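Long-range contacts in mandelate racemase/muconate lactonizing enzyme family protein (Roseovarius nubinhibens ISM, PDB 3U4F), which binds magnesium in a TIM-barrel domain of the enolase superfamily and may act as a hydro-lyase: residues Leu302-Cys308 with Asn327-Glu333; Phe38-Thr42 with Gly106-Ile111. One frame throughout, in Å; residues are numbered along the deposited sequence.

Overall arrangement
The two contacts share no helix or strand and sit in different domains, with centres about 24 Å apart and nearest atoms about 11 Å apart. Contact 1, whose centre is about 9 Å from that of the chain, belongs to the barrel; it mixes buried and partly exposed residues and is polar, with backbone and side-chain hydrogen bonds, bridging waters and a bound guanidine at one end. Contact 2, about 17 Å from the chain centre by the same measure, lies in the N-terminal domain, and all the residues that touch there are buried. It joins strand 37-43 to helix 98-119 through small apolar groups, without a hydrogen bond between them.

Contact 1: Leu302-Cys308 with Asn327-Glu333; sequences LPVTPHC and NAGKYLE. With GAI (guanidine), chain F.
His307 and Glu333 lie alongside each other, directed alike, ring and carboxylate planes 75° apart, and the guanidine sits beyond their ends. The ring offers it an edge: guanidine N3 lies 3.3 Å from His307 CD2, near the ring plane. Glu333 makes a hydrogen bond to it, OE2 accepting from guanidine N1 at 2.7 Å, while Ser139 holds the same oxygen. The other carboxylate oxygen is pinned from above its plane, Cys308 N reaching Glu333 OE1 at 3.1 Å, so both oxygens are engaged, which should restrain the rotation of the carboxylate. With CG anti to the backbone N (chi1 -176°) and the chain extended beyond, Glu333 passes along Cys308 to get there. Tyr331 has Lys330 CB over one face and Thr305 CG2 at its edge, 4.1 Å from Tyr331 CD2; Tyr137 adds an edge-to-face ring.

Further back the backbones meet in a single bridge: Val304 N gives to Asn327 O and Val304 O takes from Gly329 N. Asn327 ND2 gives an N-H to Leu302 O at 3.0 Å and also hydrogen-bonds Ala294 O of helix 287-299, and Val304 CG2 packs 3.4 Å from Asn327 ND2. Where the two segments diverge, water bridges them: one molecule joins Thr305 OG1 to Lys330 N, another ties Pro306 O to Tyr331 O and Glu333 N.

His307 ND1 is hydrogen-bonded to Asp280, and Glu257, a magnesium ligand, lies beside its ring. A histidine-aspartate pair next to a glutamate on a barrel strand, near the metal, is consistent with the barrel-mouth active site of mandelate racemase relatives.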
loop_
_atom_site.group_PDB
_atom_site.type_symbol
_atom_site.label_atom_id
_atom_site.label_comp_id
_atom_site.label_asym_id
_atom_site.label_seq_id
_atom_site.Cartn_x
_atom_site.Cartn_y
_atom_site.Cartn_z
ATOM N N LEU A 302 -20.046 -2.009 16.768
ATOM C CA LEU A 302 -19.955 -0.844 15.902
ATOM C C LEU A 302 -20.704 -1.124 14.616
ATOM O O LEU A 302 -20.542 -2.209 14.034
ATOM C CB LEU A 302 -18.505 -0.563 15.533
ATOM C CG LEU A 302 -17.558 0.298 16.382
ATOM C CD1 LEU A 302 -18.027 0.658 17.796
ATOM C CD2 LEU A 302 -16.091 -0.160 16.289
ATOM N N PRO A 303 -21.495 -0.156 14.154
ATOM C CA PRO A 303 -22.134 -0.330 12.846
ATOM C C PRO A 303 -21.192 -0.099 11.671
ATOM O O PRO A 303 -20.134 0.535 11.825
ATOM C CB PRO A 303 -23.230 0.738 12.818
ATOM C CG PRO A 303 -22.841 1.727 13.854
ATOM C CD PRO A 303 -21.921 1.079 14.838
ATOM N N VAL A 304 -21.636 -0.565 10.504
ATOM C CA VAL A 304 -20.847 -0.544 9.270
ATOM C C VAL A 304 -21.613 0.246 8.213
ATOM O O VAL A 304 -22.718 -0.130 7.806
ATOM C CB VAL A 304 -20.553 -1.963 8.768
ATOM C CG1 VAL A 304 -19.765 -1.899 7.440
ATOM C CG2 VAL A 304 -19.813 -2.794 9.838
ATOM N N THR A 305 -21.041 1.368 7.804
ATOM C CA THR A 305 -21.653 2.242 6.802
ATOM C C THR A 305 -20.602 2.455 5.709
ATOM O O THR A 305 -19.815 3.387 5.775
ATOM C CB THR A 305 -22.093 3.596 7.442
ATOM O OG1 THR A 305 -23.104 3.324 8.417
ATOM C CG2 THR A 305 -22.701 4.520 6.405
ATOM N N PRO A 306 -20.579 1.568 4.704
ATOM C CA PRO A 306 -19.448 1.581 3.755
ATOM C C PRO A 306 -19.370 2.830 2.898
ATOM O O PRO A 306 -20.349 3.537 2.719
ATOM C CB PRO A 306 -19.727 0.348 2.872
ATOM C CG PRO A 306 -20.470 -0.573 3.772
ATOM C CD PRO A 306 -21.428 0.397 4.486
ATOM N N HIS A 307 -18.177 3.074 2.352
ATOM C CA HIS A 307 -17.943 4.162 1.452
ATOM C C HIS A 307 -18.239 3.651 0.056
ATOM O O HIS A 307 -17.840 2.552 -0.341
ATOM C CB HIS A 307 -16.461 4.555 1.559
ATOM C CG HIS A 307 -15.965 5.418 0.445
ATOM N ND1 HIS A 307 -15.343 4.899 -0.673
ATOM C CD2 HIS A 307 -15.945 6.764 0.301
ATOM C CE1 HIS A 307 -14.968 5.896 -1.463
ATOM N NE2 HIS A 307 -15.320 7.035 -0.895
ATOM N N CYS A 308 -18.935 4.451 -0.708
ATOM C CA CYS A 308 -19.062 4.121 -2.126
ATOM C C CYS A 308 -19.357 5.401 -2.785
ATOM O O CYS A 308 -20.448 5.942 -2.592
ATOM C CB CYS A 308 -20.129 3.031 -2.427
ATOM S SG CYS A 308 -21.594 2.968 -1.478
ATOM N N ASN A 327 -24.992 -5.909 11.506
ATOM C CA ASN A 327 -24.631 -4.597 12.033
ATOM C C ASN A 327 -24.530 -3.518 10.933
ATOM O O ASN A 327 -23.668 -2.625 10.995
ATOM C CB ASN A 327 -23.335 -4.668 12.871
ATOM C CG ASN A 327 -22.126 -5.175 12.063
ATOM O OD1 ASN A 327 -22.272 -5.976 11.155
ATOM N ND2 ASN A 327 -20.937 -4.712 12.411
ATOM N N ALA A 328 -25.414 -3.584 9.943
ATOM C CA ALA A 328 -25.507 -2.524 8.919
ATOM C C ALA A 328 -25.749 -1.172 9.554
ATOM O O ALA A 328 -26.562 -1.060 10.488
ATOM C CB ALA A 328 -26.618 -2.839 7.919
ATOM N N GLY A 329 -25.009 -0.154 9.097
ATOM C CA GLY A 329 -25.286 1.227 9.480
ATOM C C GLY A 329 -26.587 1.791 8.917
ATOM O O GLY A 329 -27.457 1.037 8.426
ATOM N N LYS A 330 -26.723 3.120 8.944
ATOM C CA LYS A 330 -28.040 3.733 8.750
ATOM C C LYS A 330 -28.478 3.839 7.303
ATOM O O LYS A 330 -29.657 3.998 7.015
ATOM C CB LYS A 330 -28.087 5.128 9.383
ATOM C CG LYS A 330 -27.915 5.138 10.906
ATOM C CD LYS A 330 -27.751 6.579 11.414
ATOM C CE LYS A 330 -27.741 6.634 12.954
ATOM N NZ LYS A 330 -27.453 8.057 13.361
ATOM N N TYR A 331 -27.513 3.804 6.390
ATOM C CA TYR A 331 -27.768 4.208 5.016
ATOM C C TYR A 331 -26.597 3.923 4.081
ATOM O O TYR A 331 -25.451 3.769 4.504
ATOM C CB TYR A 331 -28.189 5.694 4.869
ATOM C CG TYR A 331 -27.658 6.614 5.969
ATOM C CD1 TYR A 331 -28.493 7.525 6.591
ATOM C CD2 TYR A 331 -26.314 6.557 6.366
ATOM C CE1 TYR A 331 -27.999 8.384 7.621
ATOM C CE2 TYR A 331 -25.815 7.380 7.404
ATOM C CZ TYR A 331 -26.680 8.274 8.026
ATOM O OH TYR A 331 -26.193 9.070 9.027
ATOM N N LEU A 332 -26.974 3.844 2.815
ATOM C CA LEU A 332 -26.101 3.693 1.660
ATOM C C LEU A 332 -25.599 5.066 1.210
ATOM O O LEU A 332 -26.411 5.938 0.929
ATOM C CB LEU A 332 -26.958 3.096 0.537
ATOM C CG LEU A 332 -26.321 3.010 -0.851
ATOM C CD1 LEU A 332 -25.319 1.856 -0.840
ATOM C CD2 LEU A 332 -27.390 2.805 -1.941
ATOM N N GLU A 333 -24.275 5.235 1.086
ATOM C CA GLU A 333 -23.728 6.420 0.420
ATOM C C GLU A 333 -24.107 6.430 -1.061
ATOM O O GLU A 333 -23.787 5.502 -1.789
ATOM C CB GLU A 333 -22.208 6.473 0.525
ATOM C CG GLU A 333 -21.710 7.779 -0.105
ATOM C CD GLU A 333 -20.277 8.086 0.165
ATOM O OE1 GLU A 333 -19.530 7.177 0.567
ATOM O OE2 GLU A 333 -19.917 9.275 -0.032
HETATM C C GAI F . -16.713 9.983 0.929
HETATM N N1 GAI F . -17.400 10.100 -0.178
HETATM N N2 GAI F . -15.425 10.449 1.106
HETATM N N3 GAI F . -17.234 9.328 1.979
HETATM O O HOH W 1 -24.498 4.930 10.107
HETATM O O HOH W 2 -23.073 3.109 2.808
#

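Contact 2: Phe38-Thr42 with Gly106-Ile111; sequences FVRVT and GVDTAI
Val39 and Val41 both aim from the strand at the helix; they share the Ala110 methyl, Val39 lying nearer Gly106 and Val41 reaching on to Ile111. Val39 lies over the backbone of Gly106: its CB comes 3.5 Å from Gly106 O, an oxygen that already accepts the helix bond from Ala110 N. Both methyls flank Gly106, Val39 CG2 lying 3.7 Å from Gly106 CA, and Val39 CG1 also comes within 4.1 Å of Ala110 CB. Gly106 suits this fit, since a beta carbon there would run into Val39 CG2.

Val41 straddles Ala110, its CG1 and CG2 each 3.7 Å from Ala110 CB. With CG2 set between the backbone N and the carbonyl carbon (chi1 -65°), that methyl also touches Ile111, with Ile111 CG1 4.3 Å from Val41 CG2. Val107 lies roughly perpendicular to Val41, and Val107 CG1 approaches Val41 CG1 to 4.2 Å. With both methyls of Val39 gone, as an alanine here would have it, a gap would probably be left over Gly106 and beside the Ala110 methyl.

The strand and helix axes cross at -56° and come within 7.6 Å, an approach consistent with the small residues Gly106 and Ala110 at the interface. Leu65 of helix 58-73 packs on both Val39 and Val107, extending the apolar layer between the sheet and helices of this N-terminal domain. With no hydrogen bond across the pair, the chemistry implies that strand and helix are held together by burial of methyls and complementary shape rather than by directional bonds.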
loop_
_atom_site.group_PDB
_atom_site.type_symbol
_atom_site.label_atom_id
_atom_site.label_comp_id
_atom_site.label_asym_id
_atom_site.label_seq_id
_atom_site.Cartn_x
_atom_site.Cartn_y
_atom_site.Cartn_z
ATOM N N PHE A 38 -13.841 -4.242 -15.452
ATOM C CA PHE A 38 -14.630 -5.369 -14.995
ATOM C C PHE A 38 -13.891 -6.676 -15.190
ATOM O O PHE A 38 -13.001 -6.762 -16.039
ATOM C CB PHE A 38 -15.991 -5.394 -15.724
ATOM C CG PHE A 38 -16.738 -4.088 -15.598
ATOM C CD1 PHE A 38 -17.394 -3.758 -14.408
ATOM C CD2 PHE A 38 -16.746 -3.169 -16.662
ATOM C CE1 PHE A 38 -18.079 -2.507 -14.291
ATOM C CE2 PHE A 38 -17.415 -1.938 -16.561
ATOM C CZ PHE A 38 -18.062 -1.605 -15.364
ATOM N N VAL A 39 -14.248 -7.665 -14.368
ATOM C CA VAL A 39 -13.570 -8.937 -14.302
ATOM C C VAL A 39 -14.578 -10.016 -14.576
ATOM O O VAL A 39 -15.673 -10.023 -13.981
ATOM C CB VAL A 39 -12.958 -9.195 -12.904
ATOM C CG1 VAL A 39 -12.217 -10.538 -12.847
ATOM C CG2 VAL A 39 -12.035 -8.058 -12.532
ATOM N N ARG A 40 -14.218 -10.919 -15.477
ATOM C CA ARG A 40 -15.047 -12.105 -15.676
ATOM C C ARG A 40 -14.248 -13.306 -15.280
ATOM O O ARG A 40 -13.123 -13.479 -15.781
ATOM C CB ARG A 40 -15.544 -12.260 -17.125
ATOM C CG ARG A 40 -16.448 -13.545 -17.259
ATOM C CD ARG A 40 -17.172 -13.659 -18.619
ATOM N NE ARG A 40 -16.206 -13.667 -19.734
ATOM C CZ ARG A 40 -16.513 -13.447 -21.012
ATOM N NH1 ARG A 40 -17.768 -13.210 -21.393
ATOM N NH2 ARG A 40 -15.559 -13.472 -21.933
ATOM N N VAL A 41 -14.802 -14.139 -14.406
ATOM C CA VAL A 41 -14.120 -15.366 -13.988
ATOM C C VAL A 41 -14.859 -16.581 -14.534
ATOM O O VAL A 41 -16.076 -16.544 -14.673
ATOM C CB VAL A 41 -13.942 -15.519 -12.458
ATOM C CG1 VAL A 41 -12.993 -14.426 -11.887
ATOM C CG2 VAL A 41 -15.313 -15.556 -11.692
ATOM N N THR A 42 -14.102 -17.635 -14.834
ATOM C CA THR A 42 -14.676 -18.880 -15.392
ATOM C C THR A 42 -14.202 -20.049 -14.555
ATOM O O THR A 42 -13.010 -20.196 -14.331
ATOM C CB THR A 42 -14.232 -19.130 -16.851
ATOM O OG1 THR A 42 -14.500 -17.975 -17.642
ATOM C CG2 THR A 42 -14.960 -20.356 -17.477
ATOM N N GLY A 106 -11.672 -7.332 -7.598
ATOM C CA GLY A 106 -12.338 -7.678 -8.862
ATOM C C GLY A 106 -12.563 -9.176 -8.992
ATOM O O GLY A 106 -13.582 -9.631 -9.521
ATOM N N VAL A 107 -11.606 -9.954 -8.519
ATOM C CA VAL A 107 -11.764 -11.420 -8.563
ATOM C C VAL A 107 -12.802 -11.897 -7.545
ATOM O O VAL A 107 -13.660 -12.733 -7.847
ATOM C CB VAL A 107 -10.436 -12.156 -8.345
ATOM C CG1 VAL A 107 -10.632 -13.702 -8.502
ATOM C CG2 VAL A 107 -9.374 -11.637 -9.329
ATOM N N ASP A 108 -12.710 -11.372 -6.328
ATOM C CA ASP A 108 -13.668 -11.718 -5.297
ATOM C C ASP A 108 -15.102 -11.394 -5.735
ATOM O O ASP A 108 -15.985 -12.233 -5.608
ATOM C CB ASP A 108 -13.287 -10.978 -4.020
ATOM C CG ASP A 108 -14.418 -10.900 -3.006
ATOM O OD1 ASP A 108 -14.250 -11.498 -1.918
ATOM O OD2 ASP A 108 -15.429 -10.210 -3.281
ATOM N N THR A 109 -15.342 -10.196 -6.256
ATOM C CA THR A 109 -16.728 -9.842 -6.601
ATOM C C THR A 109 -17.245 -10.651 -7.778
ATOM O O THR A 109 -18.443 -10.965 -7.840
ATOM C CB THR A 109 -16.891 -8.328 -6.841
ATOM O OG1 THR A 109 -15.909 -7.876 -7.785
ATOM C CG2 THR A 109 -16.735 -7.595 -5.508
ATOM N N ALA A 110 -16.347 -11.017 -8.695
ATOM C CA ALA A 110 -16.719 -11.903 -9.809
ATOM C C ALA A 110 -17.108 -13.304 -9.303
ATOM O O ALA A 110 -18.104 -13.882 -9.761
ATOM C CB ALA A 110 -15.571 -11.955 -10.875
ATOM N N ILE A 111 -16.370 -13.840 -8.327
ATOM C CA ILE A 111 -16.700 -15.156 -7.754
ATOM C C ILE A 111 -18.079 -15.105 -7.070
ATOM O O ILE A 111 -18.880 -16.023 -7.221
ATOM C CB ILE A 111 -15.605 -15.646 -6.775
ATOM C CG1 ILE A 111 -14.316 -15.971 -7.574
ATOM C CG2 ILE A 111 -16.083 -16.858 -5.954
ATOM C CD1 ILE A 111 -13.094 -16.142 -6.687
#